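Local coordinates for protein aminopeptidase N (PDB 5DLL) that removes single amino acids from the N-termini of peptides with the help of a zinc ion, and probably takes part in the breakdown of intracellular peptides, at residues 211-216 with 241-246; 221-226 with 237-242; 446-451 with 492-497; 476-481 with 518-523. One frame throughout, in Å; residues are numbered along the deposited sequence.

Contact 1 of 4, residues 211-216 with 241-246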
loop_
_atom_site.group_PDB
_atom_site.type_symbol
_atom_site.label_atom_id
_atom_site.label_comp_id
_atom_site.label_asym_id
_atom_site.label_seq_id
_atom_site.Cartn_x
_atom_site.Cartn_y
_atom_site.Cartn_z
ATOM N N ASP A 211 27.658 3.091 2.191
ATOM C CA ASP A 211 27.601 4.413 2.810
ATOM C C ASP A 211 27.442 4.216 4.319
ATOM O O ASP A 211 27.498 3.077 4.796
ATOM C CB ASP A 211 26.426 5.211 2.233
ATOM C CG ASP A 211 26.598 6.718 2.373
ATOM O OD1 ASP A 211 27.361 7.176 3.251
ATOM O OD2 ASP A 211 25.948 7.452 1.602
ATOM N N THR A 212 27.256 5.309 5.060
ATOM C CA THR A 212 27.209 5.257 6.522
ATOM C C THR A 212 26.110 6.151 7.108
ATOM O O THR A 212 25.657 7.104 6.473
ATOM C CB THR A 212 28.566 5.678 7.128
ATOM O OG1 THR A 212 29.634 5.248 6.275
ATOM C CG2 THR A 212 28.759 5.073 8.510
ATOM N N TYR A 213 25.682 5.812 8.322
ATOM C CA TYR A 213 24.731 6.613 9.082
ATOM C C TYR A 213 25.090 6.560 10.568
ATOM O O TYR A 213 25.212 5.477 11.137
ATOM C CB TYR A 213 23.300 6.097 8.876
ATOM C CG TYR A 213 22.279 6.866 9.681
ATOM C CD1 TYR A 213 21.722 8.040 9.188
ATOM C CD2 TYR A 213 21.895 6.436 10.947
ATOM C CE1 TYR A 213 20.803 8.759 9.928
ATOM C CE2 TYR A 213 20.979 7.153 11.701
ATOM C CZ TYR A 213 20.438 8.312 11.185
ATOM O OH TYR A 213 19.526 9.028 11.922
ATOM N N ILE A 214 25.256 7.725 11.190
ATOM C CA ILE A 214 25.566 7.798 12.618
ATOM C C ILE A 214 24.271 7.850 13.414
ATOM O O ILE A 214 23.421 8.712 13.181
ATOM C CB ILE A 214 26.415 9.037 12.969
ATOM C CG1 ILE A 214 27.734 9.043 12.180
ATOM C CG2 ILE A 214 26.674 9.098 14.473
ATOM C CD1 ILE A 214 28.770 8.058 12.678
ATOM N N THR A 215 24.134 6.936 14.366
ATOM C CA THR A 215 22.927 6.849 15.172
ATOM C C THR A 215 22.904 7.897 16.286
ATOM O O THR A 215 23.890 8.593 16.535
ATOM C CB THR A 215 22.760 5.440 15.783
ATOM O OG1 THR A 215 23.854 5.145 16.665
ATOM C CG2 THR A 215 22.703 4.394 14.693
ATOM N N LYS A 216 21.754 7.979 16.944
ATOM C CA LYS A 216 21.495 8.875 18.072
ATOM C C LYS A 216 22.435 8.619 19.259
ATOM O O LYS A 216 22.788 9.549 19.987
ATOM C CB LYS A 216 20.040 8.666 18.495
ATOM C CG LYS A 216 19.485 9.527 19.620
ATOM C CD LYS A 216 17.969 9.320 19.746
ATOM C CE LYS A 216 17.565 7.839 19.800
ATOM N NZ LYS A 216 16.099 7.625 19.868
ATOM N N ALA A 241 16.632 7.541 0.942
ATOM C CA ALA A 241 15.401 7.114 1.620
ATOM C C ALA A 241 15.682 6.308 2.889
ATOM O O ALA A 241 14.904 6.363 3.842
ATOM C CB ALA A 241 14.519 6.315 0.676
ATOM N N VAL A 242 16.792 5.572 2.902
ATOM C CA VAL A 242 17.216 4.829 4.093
ATOM C C VAL A 242 17.647 5.786 5.210
ATOM O O VAL A 242 17.322 5.575 6.383
ATOM C CB VAL A 242 18.366 3.851 3.769
ATOM C CG1 VAL A 242 18.919 3.206 5.035
ATOM C CG2 VAL A 242 17.892 2.779 2.797
ATOM N N LYS A 243 18.375 6.833 4.842
ATOM C CA LYS A 243 18.820 7.839 5.811
ATOM C C LYS A 243 17.649 8.650 6.366
ATOM O O LYS A 243 17.584 8.915 7.566
ATOM C CB LYS A 243 19.840 8.777 5.168
ATOM C CG LYS A 243 21.137 8.093 4.758
ATOM C CD LYS A 243 22.059 9.065 4.044
ATOM C CE LYS A 243 23.416 8.440 3.768
ATOM N NZ LYS A 243 24.141 9.178 2.698
ATOM N N ASP A 244 16.732 9.038 5.486
ATOM C CA ASP A 244 15.505 9.738 5.882
ATOM C C ASP A 244 14.663 8.872 6.822
ATOM O O ASP A 244 14.093 9.373 7.791
ATOM C CB ASP A 244 14.653 10.100 4.655
ATOM C CG ASP A 244 15.404 10.947 3.620
ATOM O OD1 ASP A 244 16.297 11.748 3.994
ATOM O OD2 ASP A 244 15.084 10.805 2.417
ATOM N N SER A 245 14.585 7.577 6.516
ATOM C CA SER A 245 13.825 6.618 7.318
ATOM C C SER A 245 14.408 6.458 8.711
ATOM O O SER A 245 13.685 6.508 9.703
ATOM C CB SER A 245 13.813 5.246 6.641
ATOM O OG SER A 245 13.286 5.325 5.332
ATOM N N MET A 246 15.720 6.246 8.767
ATOM C CA MET A 246 16.424 6.011 10.022
ATOM C C MET A 246 16.310 7.206 10.962
ATOM O O MET A 246 16.025 7.043 12.151
ATOM C CB MET A 246 17.899 5.697 9.752
ATOM C CG MET A 246 18.191 4.233 9.471
ATOM S SD MET A 246 19.894 3.942 8.951
ATOM C CE MET A 246 20.148 2.275 9.550
#

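Contact 2 of 4, residues 221-226 with 237-242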
loop_
_atom_site.group_PDB
_atom_site.type_symbol
_atom_site.label_atom_id
_atom_site.label_comp_id
_atom_site.label_asym_id
_atom_site.label_seq_id
_atom_site.Cartn_x
_atom_site.Cartn_y
_atom_site.Cartn_z
ATOM N N VAL A 221 26.772 2.811 11.585
ATOM C CA VAL A 221 26.010 1.758 10.913
ATOM C C VAL A 221 26.368 1.717 9.427
ATOM O O VAL A 221 26.183 2.701 8.713
ATOM C CB VAL A 221 24.489 1.992 11.065
ATOM C CG1 VAL A 221 23.697 0.970 10.260
ATOM C CG2 VAL A 221 24.082 1.937 12.532
ATOM N N SER A 222 26.869 0.576 8.961
ATOM C CA SER A 222 27.186 0.411 7.545
ATOM C C SER A 222 25.903 0.174 6.741
ATOM O O SER A 222 25.119 -0.723 7.054
ATOM C CB SER A 222 28.171 -0.743 7.343
ATOM O OG SER A 222 28.658 -0.762 6.013
ATOM N N LEU A 223 25.686 1.007 5.725
ATOM C CA LEU A 223 24.551 0.861 4.814
ATOM C C LEU A 223 25.061 0.285 3.494
ATOM O O LEU A 223 26.112 0.699 2.998
ATOM C CB LEU A 223 23.860 2.209 4.586
ATOM C CG LEU A 223 23.439 2.993 5.837
ATOM C CD1 LEU A 223 22.648 4.234 5.445
ATOM C CD2 LEU A 223 22.623 2.140 6.797
ATOM N N GLU A 224 24.326 -0.680 2.938
ATOM C CA GLU A 224 24.790 -1.411 1.763
ATOM C C GLU A 224 23.637 -1.814 0.851
ATOM O O GLU A 224 22.894 -2.742 1.157
ATOM C CB GLU A 224 25.569 -2.660 2.194
ATOM C CG GLU A 224 26.690 -2.400 3.194
ATOM C CD GLU A 224 27.534 -3.626 3.489
ATOM O OE1 GLU A 224 27.063 -4.763 3.252
ATOM O OE2 GLU A 224 28.674 -3.446 3.966
ATOM N N ILE A 225 23.489 -1.109 -0.267
ATOM C CA ILE A 225 22.551 -1.514 -1.312
ATOM C C ILE A 225 23.302 -2.358 -2.341
ATOM O O ILE A 225 24.351 -1.943 -2.834
ATOM C CB ILE A 225 21.894 -0.300 -2.003
ATOM C CG1 ILE A 225 21.020 0.461 -1.002
ATOM C CG2 ILE A 225 21.057 -0.747 -3.196
ATOM C CD1 ILE A 225 20.389 1.721 -1.558
ATOM N N TYR A 226 22.757 -3.536 -2.647
ATOM C CA TYR A 226 23.347 -4.465 -3.608
ATOM C C TYR A 226 22.413 -4.681 -4.798
ATOM O O TYR A 226 21.217 -4.927 -4.627
ATOM C CB TYR A 226 23.618 -5.815 -2.944
ATOM C CG TYR A 226 24.771 -5.812 -1.966
ATOM C CD1 TYR A 226 26.079 -5.996 -2.405
ATOM C CD2 TYR A 226 24.553 -5.643 -0.603
ATOM C CE1 TYR A 226 27.140 -6.000 -1.515
ATOM C CE2 TYR A 226 25.608 -5.645 0.297
ATOM C CZ TYR A 226 26.901 -5.823 -0.163
ATOM O OH TYR A 226 27.956 -5.826 0.726
ATOM N N TYR A 237 18.978 7.273 -4.949
ATOM C CA TYR A 237 17.896 7.892 -4.180
ATOM C C TYR A 237 17.419 6.988 -3.035
ATOM O O TYR A 237 17.080 7.477 -1.957
ATOM C CB TYR A 237 16.708 8.271 -5.066
ATOM C CG TYR A 237 15.653 9.019 -4.284
ATOM C CD1 TYR A 237 15.848 10.346 -3.917
ATOM C CD2 TYR A 237 14.482 8.390 -3.864
ATOM C CE1 TYR A 237 14.901 11.033 -3.177
ATOM C CE2 TYR A 237 13.527 9.072 -3.127
ATOM C CZ TYR A 237 13.744 10.394 -2.786
ATOM O OH TYR A 237 12.808 11.089 -2.054
ATOM N N ALA A 238 17.389 5.679 -3.273
ATOM C CA ALA A 238 17.005 4.713 -2.240
ATOM C C ALA A 238 17.887 4.827 -0.997
ATOM O O ALA A 238 17.391 4.782 0.127
ATOM C CB ALA A 238 17.069 3.302 -2.794
ATOM N N MET A 239 19.194 4.969 -1.203
ATOM C CA MET A 239 20.128 5.159 -0.096
ATOM C C MET A 239 19.712 6.358 0.740
ATOM O O MET A 239 19.752 6.309 1.969
ATOM C CB MET A 239 21.555 5.361 -0.616
ATOM C CG MET A 239 22.602 5.553 0.478
ATOM S SD MET A 239 22.691 4.185 1.656
ATOM C CE MET A 239 23.815 3.091 0.792
ATOM N N GLN A 240 19.308 7.432 0.066
ATOM C CA GLN A 240 18.811 8.620 0.750
ATOM C C GLN A 240 17.534 8.322 1.534
ATOM O O GLN A 240 17.379 8.791 2.659
ATOM C CB GLN A 240 18.569 9.764 -0.240
ATOM C CG GLN A 240 18.460 11.130 0.417
ATOM C CD GLN A 240 19.657 11.444 1.298
ATOM O OE1 GLN A 240 20.807 11.379 0.855
ATOM N NE2 GLN A 240 19.392 11.770 2.561
ATOM N N ALA A 241 16.632 7.541 0.942
ATOM C CA ALA A 241 15.401 7.114 1.620
ATOM C C ALA A 241 15.682 6.308 2.889
ATOM O O ALA A 241 14.904 6.363 3.842
ATOM C CB ALA A 241 14.519 6.315 0.676
ATOM N N VAL A 242 16.792 5.572 2.902
ATOM C CA VAL A 242 17.216 4.829 4.093
ATOM C C VAL A 242 17.647 5.786 5.210
ATOM O O VAL A 242 17.322 5.575 6.383
ATOM C CB VAL A 242 18.366 3.851 3.769
ATOM C CG1 VAL A 242 18.919 3.206 5.035
ATOM C CG2 VAL A 242 17.892 2.779 2.797
#

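Contact 3 of 4, residues 446-451 with 492-497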
loop_
_atom_site.group_PDB
_atom_site.type_symbol
_atom_site.label_atom_id
_atom_site.label_comp_id
_atom_site.label_asym_id
_atom_site.label_seq_id
_atom_site.Cartn_x
_atom_site.Cartn_y
_atom_site.Cartn_z
ATOM N N SER A 446 -11.476 -1.093 26.511
ATOM C CA SER A 446 -12.151 -2.387 26.383
ATOM C C SER A 446 -13.150 -2.380 25.229
ATOM O O SER A 446 -13.232 -3.348 24.472
ATOM C CB SER A 446 -12.853 -2.776 27.689
ATOM O OG SER A 446 -11.920 -3.281 28.630
ATOM N N LEU A 447 -13.903 -1.288 25.103
ATOM C CA LEU A 447 -14.901 -1.139 24.040
ATOM C C LEU A 447 -14.239 -0.919 22.683
ATOM O O LEU A 447 -14.782 -1.298 21.644
ATOM C CB LEU A 447 -15.840 0.033 24.341
ATOM C CG LEU A 447 -17.140 0.074 23.529
ATOM C CD1 LEU A 447 -18.135 -0.970 24.028
ATOM C CD2 LEU A 447 -17.751 1.465 23.581
ATOM N N PHE A 448 -13.071 -0.289 22.697
ATOM C CA PHE A 448 -12.322 -0.061 21.473
ATOM C C PHE A 448 -11.855 -1.374 20.826
ATOM O O PHE A 448 -11.781 -1.466 19.601
ATOM C CB PHE A 448 -11.126 0.840 21.762
ATOM C CG PHE A 448 -10.373 1.244 20.536
ATOM C CD1 PHE A 448 -10.823 2.290 19.752
ATOM C CD2 PHE A 448 -9.223 0.570 20.158
ATOM C CE1 PHE A 448 -10.135 2.666 18.615
ATOM C CE2 PHE A 448 -8.530 0.940 19.020
ATOM C CZ PHE A 448 -8.988 1.991 18.249
ATOM N N LYS A 449 -11.548 -2.383 21.646
ATOM C CA LYS A 449 -11.116 -3.703 21.149
ATOM C C LYS A 449 -12.113 -4.359 20.189
ATOM O O LYS A 449 -11.728 -5.169 19.342
ATOM C CB LYS A 449 -10.823 -4.651 22.318
ATOM C CG LYS A 449 -9.494 -4.364 22.992
ATOM C CD LYS A 449 -9.326 -5.132 24.288
ATOM C CE LYS A 449 -8.009 -4.776 24.952
ATOM N NZ LYS A 449 -7.874 -5.400 26.293
ATOM N N ARG A 450 -13.387 -3.995 20.331
ATOM C CA ARG A 450 -14.463 -4.459 19.452
ATOM C C ARG A 450 -14.249 -4.110 17.961
ATOM O O ARG A 450 -14.865 -4.730 17.091
ATOM C CB ARG A 450 -15.801 -3.899 19.966
ATOM C CG ARG A 450 -17.057 -4.339 19.228
ATOM C CD ARG A 450 -17.209 -5.849 19.161
ATOM N NE ARG A 450 -18.378 -6.235 18.369
ATOM C CZ ARG A 450 -18.599 -7.458 17.890
ATOM N NH1 ARG A 450 -17.731 -8.443 18.114
ATOM N NH2 ARG A 450 -19.698 -7.697 17.179
ATOM N N TRP A 451 -13.387 -3.131 17.669
ATOM C CA TRP A 451 -12.988 -2.815 16.283
ATOM C C TRP A 451 -12.294 -3.984 15.564
ATOM O O TRP A 451 -12.427 -4.140 14.345
ATOM C CB TRP A 451 -12.053 -1.595 16.245
ATOM C CG TRP A 451 -12.751 -0.266 16.283
ATOM C CD1 TRP A 451 -12.843 0.584 17.347
ATOM C CD2 TRP A 451 -13.436 0.375 15.197
ATOM N NE1 TRP A 451 -13.551 1.708 16.997
ATOM C CE2 TRP A 451 -13.927 1.605 15.683
ATOM C CE3 TRP A 451 -13.691 0.024 13.865
ATOM C CZ2 TRP A 451 -14.659 2.490 14.881
ATOM C CZ3 TRP A 451 -14.416 0.905 13.067
ATOM C CH2 TRP A 451 -14.891 2.123 13.580
ATOM N N ALA A 492 -22.236 -1.231 19.313
ATOM C CA ALA A 492 -21.783 0.157 19.374
ATOM C C ALA A 492 -20.275 0.222 19.619
ATOM O O ALA A 492 -19.788 -0.191 20.673
ATOM C CB ALA A 492 -22.521 0.906 20.469
ATOM N N LEU A 493 -19.545 0.742 18.636
ATOM C CA LEU A 493 -18.093 0.892 18.721
ATOM C C LEU A 493 -17.667 2.175 19.444
ATOM O O LEU A 493 -18.490 3.029 19.772
ATOM C CB LEU A 493 -17.494 0.893 17.313
ATOM C CG LEU A 493 -17.805 -0.332 16.454
ATOM C CD1 LEU A 493 -17.537 -0.044 14.986
ATOM C CD2 LEU A 493 -16.996 -1.527 16.933
ATOM N N HIS A 494 -16.363 2.285 19.680
ATOM C CA HIS A 494 -15.744 3.484 20.227
ATOM C C HIS A 494 -15.306 4.366 19.051
ATOM O O HIS A 494 -14.312 4.067 18.384
ATOM C CB HIS A 494 -14.532 3.073 21.071
ATOM C CG HIS A 494 -14.004 4.155 21.962
ATOM N ND1 HIS A 494 -13.305 3.882 23.119
ATOM C CD2 HIS A 494 -14.072 5.504 21.873
ATOM C CE1 HIS A 494 -12.961 5.017 23.701
ATOM N NE2 HIS A 494 -13.417 6.015 22.967
ATOM N N ILE A 495 -16.056 5.441 18.791
ATOM C CA ILE A 495 -15.771 6.340 17.660
ATOM C C ILE A 495 -15.212 7.672 18.169
ATOM O O ILE A 495 -15.878 8.358 18.946
ATOM C CB ILE A 495 -17.032 6.675 16.813
ATOM C CG1 ILE A 495 -18.003 5.491 16.698
ATOM C CG2 ILE A 495 -16.628 7.174 15.430
ATOM C CD1 ILE A 495 -17.470 4.296 15.943
ATOM N N PRO A 496 -13.991 8.043 17.738
ATOM C CA PRO A 496 -13.479 9.384 17.996
ATOM C C PRO A 496 -13.910 10.357 16.903
ATOM O O PRO A 496 -13.700 10.087 15.716
ATOM C CB PRO A 496 -11.963 9.190 17.976
ATOM C CG PRO A 496 -11.745 8.051 17.047
ATOM C CD PRO A 496 -12.982 7.191 17.089
ATOM N N VAL A 497 -14.515 11.473 17.313
ATOM C CA VAL A 497 -14.975 12.505 16.389
ATOM C C VAL A 497 -14.177 13.787 16.604
ATOM O O VAL A 497 -14.479 14.573 17.503
ATOM C CB VAL A 497 -16.474 12.809 16.584
ATOM C CG1 VAL A 497 -17.019 13.560 15.376
ATOM C CG2 VAL A 497 -17.254 11.524 16.817
#

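Contact 4 of 4, residues 476-481 with 518-523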
loop_
_atom_site.group_PDB
_atom_site.type_symbol
_atom_site.label_atom_id
_atom_site.label_comp_id
_atom_site.label_asym_id
_atom_site.label_seq_id
_atom_site.Cartn_x
_atom_site.Cartn_y
_atom_site.Cartn_z
ATOM N N THR A 476 -26.465 15.568 18.326
ATOM C CA THR A 476 -26.725 14.160 18.624
ATOM C C THR A 476 -26.253 13.276 17.459
ATOM O O THR A 476 -26.432 13.618 16.287
ATOM C CB THR A 476 -28.212 13.907 18.993
ATOM O OG1 THR A 476 -28.372 12.567 19.474
ATOM C CG2 THR A 476 -29.147 14.129 17.813
ATOM N N LEU A 477 -25.623 12.156 17.803
ATOM C CA LEU A 477 -25.043 11.240 16.823
ATOM C C LEU A 477 -25.584 9.837 17.052
ATOM O O LEU A 477 -25.855 9.457 18.190
ATOM C CB LEU A 477 -23.518 11.230 16.945
ATOM C CG LEU A 477 -22.800 12.556 16.669
ATOM C CD1 LEU A 477 -21.326 12.452 17.035
ATOM C CD2 LEU A 477 -22.962 12.981 15.215
ATOM N N GLU A 478 -25.735 9.075 15.969
ATOM C CA GLU A 478 -26.249 7.705 16.041
ATOM C C GLU A 478 -25.506 6.772 15.088
ATOM O O GLU A 478 -25.688 6.835 13.868
ATOM C CB GLU A 478 -27.747 7.671 15.730
ATOM C CG GLU A 478 -28.340 6.266 15.710
ATOM C CD GLU A 478 -29.853 6.267 15.750
ATOM O OE1 GLU A 478 -30.463 7.251 15.278
ATOM O OE2 GLU A 478 -30.432 5.280 16.250
ATOM N N GLN A 479 -24.686 5.895 15.660
ATOM C CA GLN A 479 -23.934 4.919 14.876
ATOM C C GLN A 479 -24.736 3.634 14.682
ATOM O O GLN A 479 -25.214 3.031 15.644
ATOM C CB GLN A 479 -22.580 4.609 15.520
ATOM C CG GLN A 479 -22.638 4.183 16.978
ATOM C CD GLN A 479 -21.522 3.235 17.344
ATOM O OE1 GLN A 479 -21.277 2.251 16.644
ATOM N NE2 GLN A 479 -20.840 3.520 18.446
ATOM N N THR A 480 -24.882 3.235 13.425
ATOM C CA THR A 480 -25.592 2.013 13.062
ATOM C C THR A 480 -24.797 1.308 11.963
ATOM O O THR A 480 -24.394 1.928 10.977
ATOM C CB THR A 480 -27.055 2.299 12.620
ATOM O OG1 THR A 480 -27.647 1.107 12.090
ATOM C CG2 THR A 480 -27.136 3.416 11.565
ATOM N N THR A 481 -24.555 0.015 12.154
ATOM C CA THR A 481 -23.778 -0.776 11.202
ATOM C C THR A 481 -24.562 -2.049 10.853
ATOM O O THR A 481 -24.929 -2.831 11.732
ATOM C CB THR A 481 -22.358 -1.080 11.741
ATOM O OG1 THR A 481 -21.721 -2.075 10.929
ATOM C CG2 THR A 481 -22.395 -1.545 13.193
ATOM N N GLU A 518 -21.495 4.674 22.289
ATOM C CA GLU A 518 -22.882 4.299 22.537
ATOM C C GLU A 518 -23.660 4.287 21.224
ATOM O O GLU A 518 -23.229 4.890 20.239
ATOM C CB GLU A 518 -23.494 5.300 23.526
ATOM C CG GLU A 518 -24.748 4.831 24.247
ATOM C CD GLU A 518 -25.209 5.813 25.315
ATOM O OE1 GLU A 518 -24.353 6.352 26.051
ATOM O OE2 GLU A 518 -26.431 6.047 25.426
ATOM N N GLN A 519 -24.794 3.589 21.212
ATOM C CA GLN A 519 -25.679 3.552 20.040
ATOM C C GLN A 519 -26.160 4.961 19.662
ATOM O O GLN A 519 -26.189 5.324 18.480
ATOM C CB GLN A 519 -26.876 2.623 20.309
ATOM C CG GLN A 519 -27.956 2.600 19.229
ATOM C CD GLN A 519 -27.425 2.215 17.861
ATOM O OE1 GLN A 519 -26.489 1.421 17.743
ATOM N NE2 GLN A 519 -28.028 2.773 16.816
ATOM N N LYS A 520 -26.538 5.739 20.676
ATOM C CA LYS A 520 -26.944 7.134 20.498
ATOM C C LYS A 520 -26.435 7.969 21.674
ATOM O O LYS A 520 -26.435 7.503 22.816
ATOM C CB LYS A 520 -28.470 7.228 20.362
ATOM C CG LYS A 520 -29.024 8.644 20.226
ATOM C CD LYS A 520 -30.144 8.745 19.191
ATOM C CE LYS A 520 -31.313 7.802 19.457
ATOM N NZ LYS A 520 -31.905 7.970 20.812
ATOM N N GLN A 521 -25.985 9.190 21.384
ATOM C CA GLN A 521 -25.408 10.075 22.400
ATOM C C GLN A 521 -25.444 11.538 21.945
ATOM O O GLN A 521 -24.992 11.864 20.846
ATOM C CB GLN A 521 -23.968 9.652 22.702
ATOM C CG GLN A 521 -23.391 10.235 23.985
ATOM C CD GLN A 521 -22.006 9.696 24.308
ATOM O OE1 GLN A 521 -21.659 8.568 23.948
ATOM N NE2 GLN A 521 -21.205 10.504 24.993
ATOM N N THR A 522 -25.989 12.409 22.793
ATOM C CA THR A 522 -26.078 13.842 22.504
ATOM C C THR A 522 -24.976 14.594 23.255
ATOM O O THR A 522 -24.568 14.185 24.345
ATOM C CB THR A 522 -27.467 14.406 22.885
ATOM O OG1 THR A 522 -28.488 13.647 22.229
ATOM C CG2 THR A 522 -27.608 15.868 22.477
ATOM N N TYR A 523 -24.496 15.682 22.654
ATOM C CA TYR A 523 -23.410 16.493 23.213
ATOM C C TYR A 523 -23.815 17.963 23.241
ATOM O O TYR A 523 -24.196 18.532 22.213
ATOM C CB TYR A 523 -22.133 16.319 22.383
ATOM C CG TYR A 523 -21.757 14.871 22.179
ATOM C CD1 TYR A 523 -22.277 14.147 21.111
ATOM C CD2 TYR A 523 -20.908 14.217 23.069
ATOM C CE1 TYR A 523 -21.956 12.817 20.927
ATOM C CE2 TYR A 523 -20.580 12.885 22.889
ATOM C CZ TYR A 523 -21.108 12.192 21.816
ATOM O OH TYR A 523 -20.793 10.871 21.623
#

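Contact 1 of 4, residues 211-216 with 241-246
Strand 207-214, an outermost strand of a five-stranded mixed sheet, meets helix 236-253 through Asp211 and Tyr213, which touch Lys243 and Met246. The short segments run almost in the same direction, 12° apart, with their axes separated by 9.7 Å. Lys243 starts beside its own backbone N (chi1 -65°), and the extended chain carries NZ across to the carboxylate of Asp211, the two side chains crossing at about a right angle. The salt bridge Lys243 NZ to Asp211 OD2 measures 2.7 Å, with the nitrogen above the carboxylate plane, 51° out of it. The other oxygen, OD1, accepts the backbone N-H of Thr212 on its anti side, which limits how the carboxylate can turn.

Here, as in many sheet-and-helix layers, alternate strand residues face the helix, and the next of them is Tyr213. Its ring slides past Met246 in the opposite direction: Met246 CB sits over one face, 4.0 Å from the centroid of the Tyr213 ring, in a CH-pi contact. Met246 SD lies obliquely, 4.2 Å from the centroid of the Tyr213 ring, adding a Met-aromatic contact. The phenol OH is bonded further along the helix to Glu250, whose carboxylate also receives the backbone N of Lys216. Met246 is buried, touching Val221 and Leu223 of the neighbouring strand and Tyr311 of helix 297-312.

Contact 2 of 4, residues 221-226 with 237-242
Leu223 and Ile225, successive inward-facing residues of strand 220-227, press against Met239 and its neighbours on helix 236-253. Leu223 crosses Met239 obliquely: its CB lies 3.7 Å from Met239 SD, and its CD1 branch turns onward to meet Val242 CG1 tip to tip at 3.9 Å. Met239 gets there by bending. Its CG leaves opposite the backbone N (chi1 -179°), and bends at chi2 and chi3 then lay the thioether against Leu223, placing Met239 CE 3.9 Å from Leu223 CB.

The two elements belong to a beta-alpha-beta unit in which strand 220-227, helix 236-253 and strand 261-267 follow in order, the two strands lying parallel and adjacent in the sheet; strand and helix segments meet at 145°. Ile225 approaches nearer the N-terminal end of the helix, where its CD1 fits against the backbone N of Met239 at 3.5 Å and reaches Ala238 CB at 3.9 Å. On the other side of the strand, away from the helix, Tyr226 OH donates to Glu224 OE1, 2.9 Å away, from above the carboxylate plane. Val242 also packs on Phe262 and Ile264 of strand 261-267, and its side chain lies about 11 Å from that of the zinc ligand His309.

Contact 3 of 4, residues 446-451 with 492-497
Trp451 and His494 are joined by a nearly straight hydrogen bond, Trp451 NE1 to His494 O, 2.8 Å long with an angle of 167° at the hydrogen. The oxygen lies in the indole plane, whereas the donor stands above the carbonyl plane. Leu493 covers one face of the same indole: its CD1 methyl is 3.7 Å from the centroid of the six-membered ring of Trp451, in a CH-pi contact close to the ring normal. With CG beside the backbone N (chi1 -57°), Leu493 straddles two residues, and its second methyl, CD2, lies 3.6 Å from Arg450 CG. Ile495 CD1 adds an oblique contact, 3.5 Å from Trp451 CZ2.

In the same shell, Phe448 turns its ring edge to His494 CB and offers a face to Trp451 CD1, while Leu447 CD1 rests 3.8 Å from Ala492 O. A type I turn carries Leu447, Phe448 and Arg450, with Trp451 directly after it. Further out, Ile399 and Met402 of helix 390-423 pack on Trp451, and Gln479 is bonded to the carbonyl of Leu493. Packing of a turn and the tryptophan after it on the loop that leads into strand 495-502 belongs here to the junction between the peptidase M1 domain and the Ig-like domain.

Contact 4 of 4, residues 476-481 with 518-523
Leu477 and Gln521 form a hydrogen-bonded antiparallel pair, with Leu477 N to Gln521 O at 3.1 Å and Gln521 N to Leu477 O at 3.2 Å, and the strand segments run at 160° to each other. Beside it, Thr476 and Thr522 make a non-hydrogen-bonded pair whose side chains share one face. Their hydroxyls meet in a hydrogen bond, Thr476 OG1 to Thr522 OG1 at 3.0 Å. The torsions differ: Thr476 OG1 points opposite its backbone N (chi1 -171°), whereas Thr522 OG1 lies beside its own, and the two side chains come together at a slant.

Toward Gln519 the pairing becomes looser, and Gln479 N makes a weak bond to Gln519 O. The Gln479 side chain reaches one residue further back, Gln479 NE2 making a weak bond to Glu518 O at 3.3 Å, with a stronger partner in the carbonyl of Leu493. On the face of Thr476, the extended Glu478 side chain passes Gln519 with carboxylate and amide planes 67° apart, although which end of that amide is the nitrogen is uncertain. Lys520 is near as well, but its charge stays separated, Lys520 NZ being 5.5 Å from Glu478 OE2.

Leu477 and Tyr523 cross at about a right angle, Leu477 CD1 being 4.0 Å from Tyr523 CE1. The phenol OH is bonded to Glu515 O, and the Tyr523 side chain packs on Ile514 and Leu516 of strand 508-516. A strand pair closing the border of one sheet, with hydrophobic side chains turned toward a second sheet, is characteristic of the beta sandwich of an Ig-like domain.

How the contacts relate
The contacts fall into two distant pairs. Contacts 1 and 2, with centres about 8 Å apart, share helix 236-253 and lie on the adjacent strands 207-214 and 220-227 of one sheet, so that one helix packs on both strands; contact 2 is the one nearer the zinc site. Contacts 3 and 4 come later in the chain, with centres about 12 Å apart; their segments alternate in sequence, and Gln479 of contact 4 is probably bonded to Leu493 of contact 3. Contact 4 lies wholly in the Ig-like domain, while contact 3 joins that domain to the catalytic one. Centres of contacts 2 and 4 are about 50 Å apart, on opposite sides of the chain's centre.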